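Local coordinates for SusD-like carbohydrate binding protein BF1063 (Bacteroides fragilis NCTC 9343, PDB 3I4G) that probably binds carbohydrate at the outer membrane, as a SusD-like protein of glycan uptake, at residues A[170-184]-A[195-208]. Residues are numbered along the deposited sequence; the frame is centred on the assembly and turned at random.
Sequences CVTEFTAAAADLPRF and ACKQAALAFLGRTC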
ATOM      1  N   CYS A 170      17.820  -9.719   4.605  1.00  9.62           N
ATOM      2  CA  CYS A 170      16.385  -9.958   4.417  1.00  9.24           C
ATOM      3  C   CYS A 170      16.155 -11.151   3.500  1.00  8.56           C
ATOM      4  O   CYS A 170      15.257 -11.935   3.733  1.00  9.38           O
ATOM      5  CB  CYS A 170      15.685  -8.742   3.860  1.00  8.13           C
ATOM      6  SG  CYS A 170      15.420  -7.378   5.035  1.00 10.82           S
ATOM      7  N   VAL A 171      16.957 -11.295   2.451  1.00  9.37           N
ATOM      8  CA  VAL A 171      16.833 -12.480   1.587  1.00  9.13           C
ATOM      9  C   VAL A 171      17.001 -13.759   2.407  1.00 10.14           C
ATOM     10  O   VAL A 171      16.182 -14.682   2.328  1.00  9.98           O
ATOM     11  CB  VAL A 171      17.848 -12.434   0.429  1.00  8.87           C
ATOM     12  CG1 VAL A 171      17.988 -13.802  -0.233  1.00  9.93           C
ATOM     13  CG2 VAL A 171      17.456 -11.334  -0.582  1.00  9.80           C
ATOM     14  N   THR A 172      18.048 -13.809   3.230  1.00  9.39           N
ATOM     15  CA  THR A 172      18.304 -14.984   4.043  1.00 11.17           C
ATOM     16  C   THR A 172      17.138 -15.232   4.992  1.00  9.36           C
ATOM     17  O   THR A 172      16.664 -16.380   5.132  1.00 10.51           O
ATOM     18  CB  THR A 172      19.597 -14.805   4.840  1.00 11.82           C
ATOM     19  OG1 THR A 172      20.676 -14.594   3.909  1.00 17.14           O
ATOM     20  CG2 THR A 172      19.867 -16.027   5.742  1.00 15.35           C
ATOM     21  N   GLU A 173      16.671 -14.198   5.666  1.00  8.67           N
ATOM     22  CA  GLU A 173      15.596 -14.336   6.634  1.00  9.16           C
ATOM     23  C   GLU A 173      14.257 -14.732   6.013  1.00  8.96           C
ATOM     24  O   GLU A 173      13.562 -15.605   6.539  1.00  9.50           O
ATOM     25  CB  GLU A 173      15.451 -13.024   7.404  1.00  9.52           C
ATOM     26  CG  GLU A 173      16.616 -12.708   8.324  1.00  9.99           C
ATOM     27  CD  GLU A 173      16.792 -13.722   9.434  1.00 10.90           C
ATOM     28  OE1 GLU A 173      15.847 -13.867  10.248  1.00 10.47           O
ATOM     29  OE2 GLU A 173      17.888 -14.364   9.521  1.00 11.67           O
ATOM     30  N   PHE A 174      13.858 -14.100   4.915  1.00  8.77           N
ATOM     31  CA  PHE A 174      12.591 -14.468   4.274  1.00  8.66           C
ATOM     32  C   PHE A 174      12.662 -15.868   3.709  1.00  8.96           C
ATOM     33  O   PHE A 174      11.652 -16.601   3.752  1.00  9.15           O
ATOM     34  CB  PHE A 174      12.196 -13.493   3.160  1.00  7.43           C
ATOM     35  CG  PHE A 174      11.721 -12.140   3.646  1.00  8.61           C
ATOM     36  CD1 PHE A 174      10.710 -12.035   4.580  1.00  7.55           C
ATOM     37  CD2 PHE A 174      12.264 -10.982   3.137  1.00  9.36           C
ATOM     38  CE1 PHE A 174      10.280 -10.811   5.035  1.00  9.07           C
ATOM     39  CE2 PHE A 174      11.817  -9.758   3.586  1.00  9.53           C
ATOM     40  CZ  PHE A 174      10.838  -9.682   4.535  1.00  8.87           C
ATOM     41  N   THR A 175      13.831 -16.267   3.200  1.00  8.87           N
ATOM     42  CA  THR A 175      13.982 -17.616   2.665  1.00  9.17           C
ATOM     43  C   THR A 175      13.828 -18.676   3.775  1.00  9.42           C
ATOM     44  O   THR A 175      13.109 -19.661   3.628  1.00 10.14           O
ATOM     45  CB  THR A 175      15.336 -17.773   1.972  1.00 10.17           C
ATOM     46  OG1 THR A 175      15.418 -16.853   0.883  1.00 11.24           O
ATOM     47  CG2 THR A 175      15.547 -19.201   1.441  1.00 11.13           C
ATOM     48  N   ALA A 176      14.498 -18.431   4.898  1.00  9.57           N
ATOM     49  CA  ALA A 176      14.418 -19.320   6.054  1.00  9.50           C
ATOM     50  C   ALA A 176      13.030 -19.351   6.662  1.00 11.91           C
ATOM     51  O   ALA A 176      12.523 -20.407   7.057  1.00 12.80           O
ATOM     52  CB  ALA A 176      15.450 -18.900   7.091  1.00 11.56           C
ATOM     53  N   ALA A 177      12.387 -18.205   6.748  1.00  9.75           N
ATOM     54  CA  ALA A 177      11.018 -18.156   7.240  1.00 10.18           C
ATOM     55  C   ALA A 177      10.082 -18.927   6.321  1.00 11.05           C
ATOM     56  O   ALA A 177       9.293 -19.760   6.789  1.00 10.00           O
ATOM     57  CB  ALA A 177      10.548 -16.712   7.406  1.00 10.04           C
ATOM     58  N   ALA A 178      10.142 -18.685   5.010  1.00  9.78           N
ATOM     59  CA  ALA A 178       9.279 -19.405   4.092  1.00 10.27           C
ATOM     60  C   ALA A 178       9.384 -20.912   4.265  1.00 10.39           C
ATOM     61  O   ALA A 178       8.358 -21.592   4.233  1.00 11.38           O
ATOM     62  CB  ALA A 178       9.597 -19.024   2.646  1.00 10.18           C
ATOM     63  N   ALA A 179      10.604 -21.433   4.420  1.00  9.42           N
ATOM     64  CA  ALA A 179      10.808 -22.864   4.527  1.00 10.19           C
ATOM     65  C   ALA A 179      10.004 -23.488   5.652  1.00 11.60           C
ATOM     66  O   ALA A 179       9.598 -24.630   5.527  1.00 12.17           O
ATOM     67  CB  ALA A 179      12.278 -23.168   4.733  1.00 10.35           C
ATOM     68  N   ASP A 180       9.805 -22.745   6.745  1.00  9.06           N
ATOM     69  CA  ASP A 180       9.150 -23.287   7.950  1.00 10.64           C
ATOM     70  C   ASP A 180       7.772 -22.730   8.241  1.00 11.83           C
ATOM     71  O   ASP A 180       7.223 -22.988   9.303  1.00 14.19           O
ATOM     72  CB  ASP A 180      10.062 -23.086   9.180  1.00 10.56           C
ATOM     73  CG  ASP A 180      11.272 -24.013   9.190  1.00 12.30           C
ATOM     74  OD1 ASP A 180      11.256 -25.074   8.508  1.00 16.73           O
ATOM     75  OD2 ASP A 180      12.226 -23.701   9.939  1.00 12.96           O
ATOM     76  N   LEU A 181       7.197 -22.011   7.286  1.00  9.17           N
ATOM     77  CA  LEU A 181       5.827 -21.550   7.424  1.00  9.92           C
ATOM     78  C   LEU A 181       4.916 -22.480   6.633  1.00  9.68           C
ATOM     79  O   LEU A 181       5.316 -22.968   5.556  1.00 10.06           O
ATOM     80  CB  LEU A 181       5.674 -20.127   6.894  1.00  9.30           C
ATOM     81  CG  LEU A 181       6.353 -19.029   7.720  1.00  9.00           C
ATOM     82  CD1 LEU A 181       6.357 -17.697   6.975  1.00  9.09           C
ATOM     83  CD2 LEU A 181       5.693 -18.890   9.101  1.00  9.98           C
ATOM     84  N   PRO A 182       3.693 -22.700   7.118  1.00  9.83           N
ATOM     85  CA  PRO A 182       2.772 -23.519   6.326  1.00  9.21           C
ATOM     86  C   PRO A 182       2.400 -22.861   5.021  1.00  8.26           C
ATOM     87  O   PRO A 182       2.284 -21.637   4.935  1.00  9.00           O
ATOM     88  CB  PRO A 182       1.540 -23.687   7.213  1.00 11.25           C
ATOM     89  CG  PRO A 182       1.796 -22.905   8.474  1.00 15.84           C
ATOM     90  CD  PRO A 182       3.100 -22.187   8.371  1.00 11.77           C
ATOM     91  N   ARG A 183       2.163 -23.686   4.017  1.00  7.61           N
ATOM     92  CA  ARG A 183       1.657 -23.190   2.744  1.00  7.81           C
ATOM     93  C   ARG A 183       0.270 -22.638   2.956  1.00  8.40           C
ATOM     94  O   ARG A 183      -0.464 -23.051   3.846  1.00  9.10           O
ATOM     95  CB  ARG A 183       1.677 -24.298   1.686  1.00  9.65           C
ATOM     96  CG  ARG A 183       0.698 -25.406   1.931  1.00  9.89           C
ATOM     97  CD  ARG A 183       0.984 -26.562   1.015  1.00 10.15           C
ATOM     98  NE  ARG A 183       0.794 -26.189  -0.388  1.00 11.31           N
ATOM     99  CZ  ARG A 183       1.387 -26.788  -1.415  1.00 12.93           C
ATOM    100  NH1 ARG A 183       2.260 -27.777  -1.236  1.00 15.29           N
ATOM    101  NH2 ARG A 183       1.092 -26.405  -2.641  1.00 12.65           N
ATOM    102  N   PHE A 184      -0.108 -21.718   2.075  1.00  7.49           N
ATOM    103  CA  PHE A 184      -1.411 -21.035   2.085  1.00  7.62           C
ATOM    104  C   PHE A 184      -2.569 -22.022   2.173  1.00  8.73           C
ATOM    105  O   PHE A 184      -3.514 -21.824   2.978  1.00  9.98           O
ATOM    106  CB  PHE A 184      -1.544 -20.190   0.796  1.00  7.77           C
ATOM    107  CG  PHE A 184      -2.837 -19.421   0.694  1.00  8.75           C
ATOM    108  CD1 PHE A 184      -3.964 -20.016   0.127  1.00  9.63           C
ATOM    109  CD2 PHE A 184      -2.947 -18.116   1.180  1.00  9.23           C
ATOM    110  CE1 PHE A 184      -5.154 -19.321   0.005  1.00  9.01           C
ATOM    111  CE2 PHE A 184      -4.157 -17.430   1.046  1.00 10.54           C
ATOM    112  CZ  PHE A 184      -5.265 -18.059   0.469  1.00 11.15           C
ATOM    113  N   ALA A 195       0.984 -15.527   8.946  1.00  8.83           N
ATOM    114  CA  ALA A 195       1.889 -15.577   7.784  1.00  9.93           C
ATOM    115  C   ALA A 195       2.073 -16.977   7.212  1.00  9.72           C
ATOM    116  O   ALA A 195       2.378 -17.896   7.942  1.00 10.60           O
ATOM    117  CB  ALA A 195       3.271 -14.998   8.147  1.00 10.22           C
ATOM    118  N   CYS A 196       1.872 -17.115   5.909  1.00  9.17           N
ATOM    119  CA  CYS A 196       2.129 -18.359   5.228  1.00  8.45           C
ATOM    120  C   CYS A 196       3.422 -18.317   4.402  1.00  8.74           C
ATOM    121  O   CYS A 196       4.030 -17.272   4.217  1.00  8.53           O
ATOM    122  CB  CYS A 196       0.945 -18.739   4.328  1.00  8.77           C
ATOM    123  SG  CYS A 196       0.711 -17.716   2.901  1.00  9.89           S
ATOM    124  N   LYS A 197       3.822 -19.473   3.905  1.00  8.31           N
ATOM    125  CA  LYS A 197       5.002 -19.626   3.091  1.00  8.05           C
ATOM    126  C   LYS A 197       5.021 -18.596   1.969  1.00  8.63           C
ATOM    127  O   LYS A 197       6.006 -17.907   1.728  1.00  7.96           O
ATOM    128  CB  LYS A 197       5.012 -21.061   2.519  1.00  8.30           C
ATOM    129  CG  LYS A 197       6.190 -21.398   1.657  1.00  9.01           C
ATOM    130  CD  LYS A 197       6.161 -22.854   1.153  1.00 11.10           C
ATOM    131  CE  LYS A 197       6.033 -23.915   2.238  1.00 12.20           C
ATOM    132  NZ  LYS A 197       7.263 -23.930   3.087  1.00 14.93           N
ATOM    133  N   GLN A 198       3.907 -18.502   1.256  1.00  9.17           N
ATOM    134  CA  GLN A 198       3.787 -17.564   0.136  1.00  8.35           C
ATOM    135  C   GLN A 198       3.908 -16.106   0.546  1.00  8.39           C
ATOM    136  O   GLN A 198       4.354 -15.288  -0.275  1.00  8.70           O
ATOM    137  CB  GLN A 198       2.468 -17.809  -0.609  1.00  8.79           C
ATOM    138  CG  GLN A 198       2.423 -19.123  -1.389  1.00  8.49           C
ATOM    139  CD  GLN A 198       1.873 -20.305  -0.607  1.00  7.93           C
ATOM    140  OE1 GLN A 198       1.927 -20.358   0.660  1.00  8.52           O
ATOM    141  NE2 GLN A 198       1.296 -21.267  -1.352  1.00  9.02           N
ATOM    142  N   ALA A 199       3.502 -15.737   1.760  1.00  8.58           N
ATOM    143  CA  ALA A 199       3.707 -14.356   2.241  1.00  8.03           C
ATOM    144  C   ALA A 199       5.198 -14.060   2.348  1.00  8.28           C
ATOM    145  O   ALA A 199       5.675 -12.999   1.898  1.00  8.51           O
ATOM    146  CB  ALA A 199       2.988 -14.123   3.587  1.00  9.71           C
ATOM    147  N   ALA A 200       5.947 -14.989   2.937  1.00  9.00           N
ATOM    148  CA  ALA A 200       7.390 -14.801   3.023  1.00  8.00           C
ATOM    149  C   ALA A 200       8.049 -14.777   1.637  1.00  8.55           C
ATOM    150  O   ALA A 200       8.956 -13.984   1.395  1.00  9.52           O
ATOM    151  CB  ALA A 200       8.019 -15.883   3.957  1.00  8.57           C
ATOM    152  N   LEU A 201       7.611 -15.651   0.719  1.00  7.65           N
ATOM    153  CA  LEU A 201       8.154 -15.631  -0.629  1.00  7.47           C
ATOM    154  C   LEU A 201       7.825 -14.322  -1.372  1.00  8.21           C
ATOM    155  O   LEU A 201       8.631 -13.873  -2.205  1.00  8.74           O
ATOM    156  CB  LEU A 201       7.664 -16.840  -1.469  1.00  8.12           C
ATOM    157  CG  LEU A 201       8.118 -18.208  -1.030  1.00  8.77           C
ATOM    158  CD1 LEU A 201       7.327 -19.312  -1.742  1.00  9.94           C
ATOM    159  CD2 LEU A 201       9.601 -18.320  -1.306  1.00 10.87           C
ATOM    160  N   ALA A 202       6.665 -13.713  -1.119  1.00  8.93           N
ATOM    161  CA  ALA A 202       6.311 -12.476  -1.790  1.00  9.79           C
ATOM    162  C   ALA A 202       7.199 -11.351  -1.297  1.00  8.26           C
ATOM    163  O   ALA A 202       7.660 -10.532  -2.087  1.00  8.71           O
ATOM    164  CB  ALA A 202       4.846 -12.149  -1.562  1.00 10.20           C
ATOM    165  N   PHE A 203       7.459 -11.302   0.015  1.00  8.43           N
ATOM    166  CA  PHE A 203       8.404 -10.317   0.517  1.00  8.41           C
ATOM    167  C   PHE A 203       9.832 -10.590   0.057  1.00  8.09           C
ATOM    168  O   PHE A 203      10.580  -9.649  -0.196  1.00  8.66           O
ATOM    169  CB  PHE A 203       8.328 -10.186   2.040  1.00  8.21           C
ATOM    170  CG  PHE A 203       7.244  -9.260   2.477  1.00  8.87           C
ATOM    171  CD1 PHE A 203       7.515  -7.909   2.609  1.00  8.25           C
ATOM    172  CD2 PHE A 203       5.952  -9.695   2.726  1.00  8.90           C
ATOM    173  CE1 PHE A 203       6.533  -7.006   2.984  1.00  8.99           C
ATOM    174  CE2 PHE A 203       4.965  -8.782   3.128  1.00  9.28           C
ATOM    175  CZ  PHE A 203       5.259  -7.439   3.210  1.00  8.60           C
ATOM    176  N   LEU A 204      10.190 -11.852  -0.084  1.00  8.50           N
ATOM    177  CA  LEU A 204      11.473 -12.194  -0.706  1.00  7.77           C
ATOM    178  C   LEU A 204      11.545 -11.606  -2.101  1.00  8.67           C
ATOM    179  O   LEU A 204      12.553 -10.997  -2.478  1.00  8.53           O
ATOM    180  CB  LEU A 204      11.648 -13.717  -0.783  1.00  9.02           C
ATOM    181  CG  LEU A 204      12.864 -14.253  -1.497  1.00  9.39           C
ATOM    182  CD1 LEU A 204      14.151 -13.724  -0.833  1.00 10.97           C
ATOM    183  CD2 LEU A 204      12.847 -15.774  -1.488  1.00 11.08           C
ATOM    184  N   GLY A 205      10.520 -11.824  -2.912  1.00  8.89           N
ATOM    185  CA  GLY A 205      10.486 -11.246  -4.241  1.00  7.59           C
ATOM    186  C   GLY A 205      10.587  -9.745  -4.247  1.00  8.78           C
ATOM    187  O   GLY A 205      11.339  -9.183  -5.058  1.00 10.01           O
ATOM    188  N   ARG A 206       9.859  -9.055  -3.369  1.00  8.20           N
ATOM    189  CA  ARG A 206       9.974  -7.609  -3.315  1.00  7.92           C
ATOM    190  C   ARG A 206      11.393  -7.185  -2.901  1.00  8.55           C
ATOM    191  O   ARG A 206      11.927  -6.186  -3.419  1.00  9.50           O
ATOM    192  CB  ARG A 206       8.976  -6.986  -2.319  1.00  8.48           C
ATOM    193  CG  ARG A 206       7.510  -6.981  -2.706  1.00  9.86           C
ATOM    194  CD  ARG A 206       6.747  -6.203  -1.660  1.00 10.31           C
ATOM    195  NE  ARG A 206       5.352  -5.961  -1.998  1.00 10.06           N
ATOM    196  CZ  ARG A 206       4.583  -5.216  -1.244  1.00  9.55           C
ATOM    197  NH1 ARG A 206       5.054  -4.718  -0.100  1.00 11.47           N
ATOM    198  NH2 ARG A 206       3.344  -4.986  -1.603  1.00 10.60           N
ATOM    199  N   THR A 207      11.995  -7.917  -1.982  1.00  9.04           N
ATOM    200  CA  THR A 207      13.382  -7.617  -1.556  1.00  8.45           C
ATOM    201  C   THR A 207      14.307  -7.729  -2.751  1.00  8.65           C
ATOM    202  O   THR A 207      15.147  -6.855  -2.994  1.00  8.78           O
ATOM    203  CB  THR A 207      13.808  -8.569  -0.447  1.00  9.13           C
ATOM    204  OG1 THR A 207      12.971  -8.365   0.691  1.00  9.65           O
ATOM    205  CG2 THR A 207      15.282  -8.345  -0.031  1.00  8.39           C
ATOM    206  N   CYS A 208      14.168  -8.783  -3.535  1.00  8.87           N
ATOM    207  CA  CYS A 208      15.022  -8.951  -4.694  1.00  8.53           C
ATOM    208  C   CYS A 208      14.824  -7.833  -5.726  1.00  9.21           C
ATOM    209  O   CYS A 208      15.773  -7.407  -6.380  1.00  9.53           O
ATOM    210  CB  CYS A 208      14.785 -10.305  -5.357  1.00  9.12           C
ATOM    211  SG  CYS A 208      15.254 -11.770  -4.425  1.00 11.32           S
TER
HETATM  212  O   HOH W   1       6.215 -25.749   5.057  1.00 27.53           O
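K197, in the first turn of its helix, holds the last turn of helix 163-180 with its side chain and the loop that follows with its backbone N. This N donates a nearly straight bond (2.8 Å, 165°) to P182 O, coming in above the carbonyl plane; a first-turn N-H lacks an acceptor within its own helix, and the loop leaving helix 163-180 supplies one. The side chain starts extended, then folds at its last two torsions, which curls NZ back to A178 O at 2.8 Å. That oxygen also takes L181 N, from the opposite face of its plane, so two donors grip this carbonyl; a positive ammonium probably also suits the C-terminal side of the helix, where the dipole is negative. A water links NZ to L181 O, which NZ touches directly only through a weak bond.

One residue on, Q198 bends at chi2 (91°) so that OE1 receives F184 N at 2.8 Å, while its NE2 is held by D229, which also pairs with R183. C196 is the N-cap, SG weakly accepting A199 N and lying at the edge of the F184 ring.

Between the helices, small residues permit the 7.8 Å axis separation: A178 CB meets A200 CB at 3.8 Å. Further along, F174 is a knob among A200, F203, L204 and T207, with F203 CB over one ring face in a CH-pi contact and T207 OG1, bonded to F203 O, at the ring edge. L204 reaches V171 with CD1. The result is an antiparallel pair of successive helices, their directions 164° apart, consistent with the TPR-like helical part of SusD-family proteins.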